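Local coordinates for protein putative transcriptional regulator (Shigella flexneri 2a str. 2457T, PDB 3C8G) that probably catalyses the addition of water to fumarate to give malate, as a homodimeric, all-helical member of the MtlR/FumE family, at residues B[19-25]-B[106-110]; B[33-38]-B[67-73]. One frame throughout, in Å; residues are numbered along the deposited sequence.

Contact 1 of 2, residues B[19-25]-B[106-110]; sequences QDNLFSF and ETPGF
Gln19 and Asp20 meet the ring of Phe110 through their backbone carbonyls, Asp20 O lying 4.1 Å from Phe110 CE1 at the ring edge, near its plane. Asn21 then turns the chain into helix 22-25: as N-cap it accepts from Ser24 N through OD1 (2.9 Å) in a nearly straight bond, the donor tilted 34° from the carbonyl plane. That turn brings the backbone over Phe110, where Leu22 N sits above one face, offset toward the rim, 3.5 Å from Phe110 CE1. With CG anti to the carbonyl carbon (chi1 -65°), the Phe110 ring is carried toward the start of the helix. Leu22 itself fits against the loop: CB lies 3.7 Å from Gly109 CA, CD1 lies against Pro108, 3.0 Å from Pro108 O and more loosely on its CB, and CD2 approaches Phe110 CD2. Tyr97 and Leu101 of helix 85-103 touch both Leu22 and Pro108. Phe23 leans toward the exposed end of the loop, its CD2 3.7 Å from Glu106 CB, so that the aliphatic root of the glutamate, rather than its carboxylate, makes the contact. Phe25 finishes the segment with an offset edge-to-face pair: the edge of Phe110 is turned toward the face of Phe25, centroids 5.9 Å apart and planes at 77°. Leu159 of helix 158-166 touches both side chains. With no hydrogen bond joining the two segments, the loop is held to short helix 22-25 by shape and aromatic packing, while the polar cap, Asn21 OD1 to Ser24 N, is made within the first segment.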
loop_
_atom_site.group_PDB
_atom_site.type_symbol
_atom_site.label_atom_id
_atom_site.label_comp_id
_atom_site.label_asym_id
_atom_site.label_seq_id
_atom_site.Cartn_x
_atom_site.Cartn_y
_atom_site.Cartn_z
ATOM N N GLN B 19 13.953 -18.126 -23.058
ATOM C CA GLN B 19 13.477 -16.960 -23.802
ATOM C C GLN B 19 14.433 -16.524 -24.915
ATOM O O GLN B 19 15.507 -16.036 -24.636
ATOM C CB GLN B 19 13.180 -15.787 -22.854
ATOM C CG GLN B 19 12.343 -16.158 -21.612
ATOM C CD GLN B 19 11.035 -16.914 -21.938
ATOM O OE1 GLN B 19 10.307 -16.573 -22.870
ATOM N NE2 GLN B 19 10.748 -17.938 -21.162
ATOM N N ASP B 20 14.029 -16.678 -26.176
ATOM C CA ASP B 20 14.932 -16.383 -27.307
ATOM C C ASP B 20 14.976 -14.904 -27.749
ATOM O O ASP B 20 15.702 -14.541 -28.696
ATOM C CB ASP B 20 14.662 -17.315 -28.503
ATOM C CG ASP B 20 13.361 -16.951 -29.276
ATOM O OD1 ASP B 20 13.132 -15.755 -29.615
ATOM O OD2 ASP B 20 12.565 -17.877 -29.574
ATOM N N ASN B 21 14.204 -14.052 -27.079
ATOM C CA ASN B 21 14.221 -12.619 -27.419
ATOM C C ASN B 21 14.045 -11.698 -26.200
ATOM O O ASN B 21 13.407 -12.079 -25.221
ATOM C CB ASN B 21 13.253 -12.299 -28.580
ATOM C CG ASN B 21 11.818 -12.354 -28.165
ATOM O OD1 ASN B 21 11.361 -11.565 -27.372
ATOM N ND2 ASN B 21 11.092 -13.275 -28.713
ATOM N N LEU B 22 14.638 -10.502 -26.272
ATOM C CA LEU B 22 14.560 -9.485 -25.197
ATOM C C LEU B 22 13.126 -9.293 -24.624
ATOM O O LEU B 22 12.905 -9.316 -23.391
ATOM C CB LEU B 22 15.143 -8.154 -25.695
ATOM C CG LEU B 22 15.620 -7.009 -24.785
ATOM C CD1 LEU B 22 14.721 -5.795 -24.882
ATOM C CD2 LEU B 22 15.872 -7.395 -23.304
ATOM N N PHE B 23 12.147 -9.171 -25.512
ATOM C CA PHE B 23 10.795 -8.887 -25.083
ATOM C C PHE B 23 10.213 -10.002 -24.215
ATOM O O PHE B 23 9.607 -9.714 -23.183
ATOM C CB PHE B 23 9.885 -8.601 -26.280
ATOM C CG PHE B 23 8.458 -8.476 -25.905
ATOM C CD1 PHE B 23 7.629 -9.597 -25.912
ATOM C CD2 PHE B 23 7.953 -7.254 -25.490
ATOM C CE1 PHE B 23 6.302 -9.498 -25.553
ATOM C CE2 PHE B 23 6.617 -7.128 -25.099
ATOM C CZ PHE B 23 5.782 -8.254 -25.129
ATOM N N SER B 24 10.357 -11.260 -24.655
ATOM C CA SER B 24 9.966 -12.444 -23.868
ATOM C C SER B 24 10.807 -12.526 -22.594
ATOM O O SER B 24 10.311 -12.847 -21.502
ATOM C CB SER B 24 10.165 -13.739 -24.670
ATOM O OG SER B 24 9.106 -13.959 -25.571
ATOM N N PHE B 25 12.089 -12.230 -22.729
ATOM C CA PHE B 25 12.944 -12.316 -21.577
ATOM C C PHE B 25 12.401 -11.452 -20.430
ATOM O O PHE B 25 12.134 -11.947 -19.324
ATOM C CB PHE B 25 14.378 -11.939 -21.916
ATOM C CG PHE B 25 15.327 -12.238 -20.811
ATOM C CD1 PHE B 25 15.961 -13.476 -20.741
ATOM C CD2 PHE B 25 15.561 -11.301 -19.805
ATOM C CE1 PHE B 25 16.833 -13.782 -19.697
ATOM C CE2 PHE B 25 16.441 -11.595 -18.753
ATOM C CZ PHE B 25 17.078 -12.847 -18.711
ATOM N N GLU B 106 8.127 -2.977 -28.483
ATOM C CA GLU B 106 8.585 -4.340 -28.182
ATOM C C GLU B 106 9.848 -4.681 -28.915
ATOM O O GLU B 106 10.368 -5.756 -28.705
ATOM C CB GLU B 106 7.614 -5.459 -28.652
ATOM C CG GLU B 106 6.236 -5.108 -29.094
ATOM C CD GLU B 106 6.183 -4.219 -30.309
ATOM O OE1 GLU B 106 6.368 -4.725 -31.462
ATOM O OE2 GLU B 106 5.926 -3.003 -30.071
ATOM N N THR B 107 10.302 -3.847 -29.839
ATOM C CA THR B 107 11.242 -4.374 -30.831
ATOM C C THR B 107 12.709 -4.449 -30.382
ATOM O O THR B 107 13.465 -5.195 -30.984
ATOM C CB THR B 107 11.088 -3.742 -32.272
ATOM O OG1 THR B 107 11.675 -2.434 -32.296
ATOM C CG2 THR B 107 9.588 -3.660 -32.708
ATOM N N PRO B 108 13.130 -3.668 -29.362
ATOM C CA PRO B 108 14.546 -3.806 -29.002
ATOM C C PRO B 108 14.962 -5.230 -28.605
ATOM O O PRO B 108 14.256 -5.902 -27.857
ATOM C CB PRO B 108 14.703 -2.840 -27.821
ATOM C CG PRO B 108 13.632 -1.828 -28.013
ATOM C CD PRO B 108 12.470 -2.616 -28.566
ATOM N N GLY B 109 16.089 -5.680 -29.156
ATOM C CA GLY B 109 16.735 -6.917 -28.753
ATOM C C GLY B 109 17.882 -6.728 -27.764
ATOM O O GLY B 109 18.233 -5.591 -27.387
ATOM N N PHE B 110 18.473 -7.849 -27.364
ATOM C CA PHE B 110 19.622 -7.917 -26.458
ATOM C C PHE B 110 20.813 -7.030 -26.839
ATOM O O PHE B 110 21.484 -6.463 -25.970
ATOM C CB PHE B 110 20.107 -9.369 -26.363
ATOM C CG PHE B 110 19.118 -10.315 -25.731
ATOM C CD1 PHE B 110 18.522 -11.314 -26.477
ATOM C CD2 PHE B 110 18.817 -10.232 -24.374
ATOM C CE1 PHE B 110 17.618 -12.203 -25.898
ATOM C CE2 PHE B 110 17.910 -11.130 -23.772
ATOM C CZ PHE B 110 17.303 -12.092 -24.526
#

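Contact 2 of 2, residues B[33-38]-B[67-73]; sequences LLQGIR and LDDIDVA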
loop_
_atom_site.group_PDB
_atom_site.type_symbol
_atom_site.label_atom_id
_atom_site.label_comp_id
_atom_site.label_asym_id
_atom_site.label_seq_id
_atom_site.Cartn_x
_atom_site.Cartn_y
_atom_site.Cartn_z
ATOM N N LEU B 33 10.167 -11.503 -10.971
ATOM C CA LEU B 33 10.494 -10.500 -9.986
ATOM C C LEU B 33 9.265 -10.132 -9.126
ATOM O O LEU B 33 9.373 -9.970 -7.905
ATOM C CB LEU B 33 11.111 -9.265 -10.645
ATOM C CG LEU B 33 12.522 -9.420 -11.241
ATOM C CD1 LEU B 33 12.944 -8.118 -11.935
ATOM C CD2 LEU B 33 13.576 -9.873 -10.189
ATOM N N LEU B 34 8.104 -10.009 -9.758
ATOM C CA LEU B 34 6.889 -9.667 -9.034
ATOM C C LEU B 34 6.644 -10.763 -8.004
ATOM O O LEU B 34 6.423 -10.469 -6.823
ATOM C CB LEU B 34 5.690 -9.581 -9.992
ATOM C CG LEU B 34 4.491 -8.629 -9.822
ATOM C CD1 LEU B 34 3.269 -9.212 -10.521
ATOM C CD2 LEU B 34 4.172 -8.336 -8.376
ATOM N N GLN B 35 6.710 -12.027 -8.440
ATOM C CA GLN B 35 6.500 -13.119 -7.495
ATOM C C GLN B 35 7.581 -13.222 -6.422
ATOM O O GLN B 35 7.261 -13.487 -5.262
ATOM C CB GLN B 35 6.189 -14.465 -8.181
ATOM C CG GLN B 35 4.662 -14.946 -7.982
ATOM C CD GLN B 35 3.591 -13.868 -8.351
ATOM O OE1 GLN B 35 2.911 -13.324 -7.471
ATOM N NE2 GLN B 35 3.471 -13.556 -9.652
ATOM N N GLY B 36 8.840 -12.970 -6.800
ATOM C CA GLY B 36 9.911 -12.831 -5.824
ATOM C C GLY B 36 9.591 -11.785 -4.763
ATOM O O GLY B 36 9.747 -12.030 -3.565
ATOM N N ILE B 37 9.134 -10.621 -5.216
ATOM C CA ILE B 37 8.764 -9.515 -4.342
ATOM C C ILE B 37 7.570 -9.928 -3.461
ATOM O O ILE B 37 7.553 -9.670 -2.250
ATOM C CB ILE B 37 8.436 -8.243 -5.187
ATOM C CG1 ILE B 37 9.720 -7.611 -5.754
ATOM C CG2 ILE B 37 7.646 -7.228 -4.390
ATOM C CD1 ILE B 37 10.609 -6.886 -4.698
ATOM N N ARG B 38 6.593 -10.597 -4.077
ATOM C CA ARG B 38 5.350 -10.959 -3.403
ATOM C C ARG B 38 5.525 -12.021 -2.320
ATOM O O ARG B 38 4.769 -12.027 -1.369
ATOM C CB ARG B 38 4.275 -11.390 -4.414
ATOM C CG ARG B 38 3.424 -10.237 -4.988
ATOM C CD ARG B 38 2.428 -10.744 -6.068
ATOM N NE ARG B 38 1.021 -10.849 -5.651
ATOM C CZ ARG B 38 0.410 -10.074 -4.745
ATOM N NH1 ARG B 38 -0.879 -10.255 -4.476
ATOM N NH2 ARG B 38 1.066 -9.107 -4.115
ATOM N N LEU B 67 -1.434 -4.366 -3.606
ATOM C CA LEU B 67 -0.002 -4.638 -3.666
ATOM C C LEU B 67 0.375 -5.729 -4.703
ATOM O O LEU B 67 1.490 -6.240 -4.688
ATOM C CB LEU B 67 0.502 -5.000 -2.272
ATOM C CG LEU B 67 0.623 -3.874 -1.248
ATOM C CD1 LEU B 67 0.449 -4.449 0.140
ATOM C CD2 LEU B 67 1.961 -3.152 -1.367
ATOM N N ASP B 68 -0.558 -6.078 -5.594
ATOM C CA ASP B 68 -0.272 -6.972 -6.727
ATOM C C ASP B 68 0.177 -6.082 -7.908
ATOM O O ASP B 68 -0.400 -6.111 -9.002
ATOM C CB ASP B 68 -1.518 -7.816 -7.082
ATOM C CG ASP B 68 -1.179 -9.138 -7.805
ATOM O OD1 ASP B 68 -0.009 -9.357 -8.230
ATOM O OD2 ASP B 68 -2.115 -9.968 -7.947
ATOM N N ASP B 69 1.193 -5.267 -7.648
ATOM C CA ASP B 69 1.751 -4.341 -8.623
ATOM C C ASP B 69 3.206 -4.106 -8.210
ATOM O O ASP B 69 3.465 -3.531 -7.154
ATOM C CB ASP B 69 0.949 -3.042 -8.593
ATOM C CG ASP B 69 1.495 -1.966 -9.530
ATOM O OD1 ASP B 69 0.822 -1.676 -10.542
ATOM O OD2 ASP B 69 2.561 -1.370 -9.253
ATOM N N ILE B 70 4.156 -4.554 -9.027
ATOM C CA ILE B 70 5.565 -4.475 -8.633
ATOM C C ILE B 70 6.009 -3.095 -8.155
ATOM O O ILE B 70 6.803 -2.987 -7.248
ATOM C CB ILE B 70 6.537 -5.068 -9.708
ATOM C CG1 ILE B 70 7.826 -5.544 -9.040
ATOM C CG2 ILE B 70 6.805 -4.086 -10.844
ATOM C CD1 ILE B 70 8.590 -6.597 -9.860
ATOM N N ASP B 71 5.476 -2.038 -8.740
ATOM C CA ASP B 71 5.918 -0.693 -8.370
ATOM C C ASP B 71 5.524 -0.368 -6.920
ATOM O O ASP B 71 6.409 -0.068 -6.096
ATOM C CB ASP B 71 5.398 0.365 -9.356
ATOM C CG ASP B 71 5.703 0.026 -10.826
ATOM O OD1 ASP B 71 6.758 -0.591 -11.129
ATOM O OD2 ASP B 71 4.870 0.401 -11.694
ATOM N N VAL B 72 4.222 -0.457 -6.598
ATOM C CA VAL B 72 3.738 -0.097 -5.258
ATOM C C VAL B 72 4.325 -1.042 -4.215
ATOM O O VAL B 72 4.753 -0.601 -3.135
ATOM C CB VAL B 72 2.176 0.063 -5.124
ATOM C CG1 VAL B 72 1.519 0.399 -6.463
ATOM C CG2 VAL B 72 1.537 -1.151 -4.504
ATOM N N ALA B 73 4.400 -2.326 -4.552
ATOM C CA ALA B 73 5.142 -3.288 -3.720
ATOM C C ALA B 73 6.608 -2.880 -3.417
ATOM O O ALA B 73 7.069 -3.003 -2.275
ATOM C CB ALA B 73 5.103 -4.643 -4.345
#
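Arg38 lies across the carboxylate of Asp68, and its side chain, followed outward from CB, stays with Asp68 from CD to NH1 and reaches Leu67 only at NH2. CB and CG make no close contact with 67-73; CD is the first atom to do so, 3.5 Å from Asp68 OD1. A bend at chi3 (104°) helps to bring the guanidinium flat over the acid. NE then comes 3.2 Å from Asp68 OD1, a salt bridge of charge alone, since the oxygen is well out of the guanidinium plane and no N-H points at it. The two flat groups are stacked, their planes only 16° apart, with Asp68 CG over one face near the rim. At the tip, NH1 rests near Asp68 CG and CB, and NH2 approaches Leu67 O at an angle too poor for a hydrogen bond. Asp68 has a second partner, as its OD2 accepts from Ser64 N, which helps to fix the carboxylate.

Beside this polar end the helices meet through aliphatic groups. With CG1 anti to the backbone N (chi1 -154°), Ile70 directs CD1 at the Leu33-Leu34 backbone, and the same methyl lies 3.8 Å from Leu33 CB. Leu34 CG packs 4.1 Å from Ile70 CB, and one turn further on Ile37 CG2 touches Ala73 CB at 3.6 Å. Helix 70-79 starts here with Asp69 as N-cap, OD2 accepting from Val72 N at 3.3 Å on its anti side.

The pairing thus combines a hydrophobic seam with an ion pair whose attraction depends on charge more than on directed bonds, and such a stack would be expected to tolerate small shifts of the guanidinium.

In the fold
Both contacts are partly buried, but contact 2 is the more interior, its centre about 11 Å from the chain centre against about 14 Å, and none of its touching residues is exposed; contact 1 has an exposed margin at Asp20 and Glu106. Contact 1 fastens a loop to helix 22-25, contact 2 the next helix, 29-40, to the start of another. Helix 85-103 is a shared neighbour, meeting Leu22 and Pro108 in the first and Leu33, Ile37 and Ile70 in the second. Aromatic rings dominate contact 1, whereas contact 2 joins aliphatic packing to an ion pair. From segment 67-73, Val72, which does not touch 33-38, packs against an apolar side chain of the neighbouring subunit.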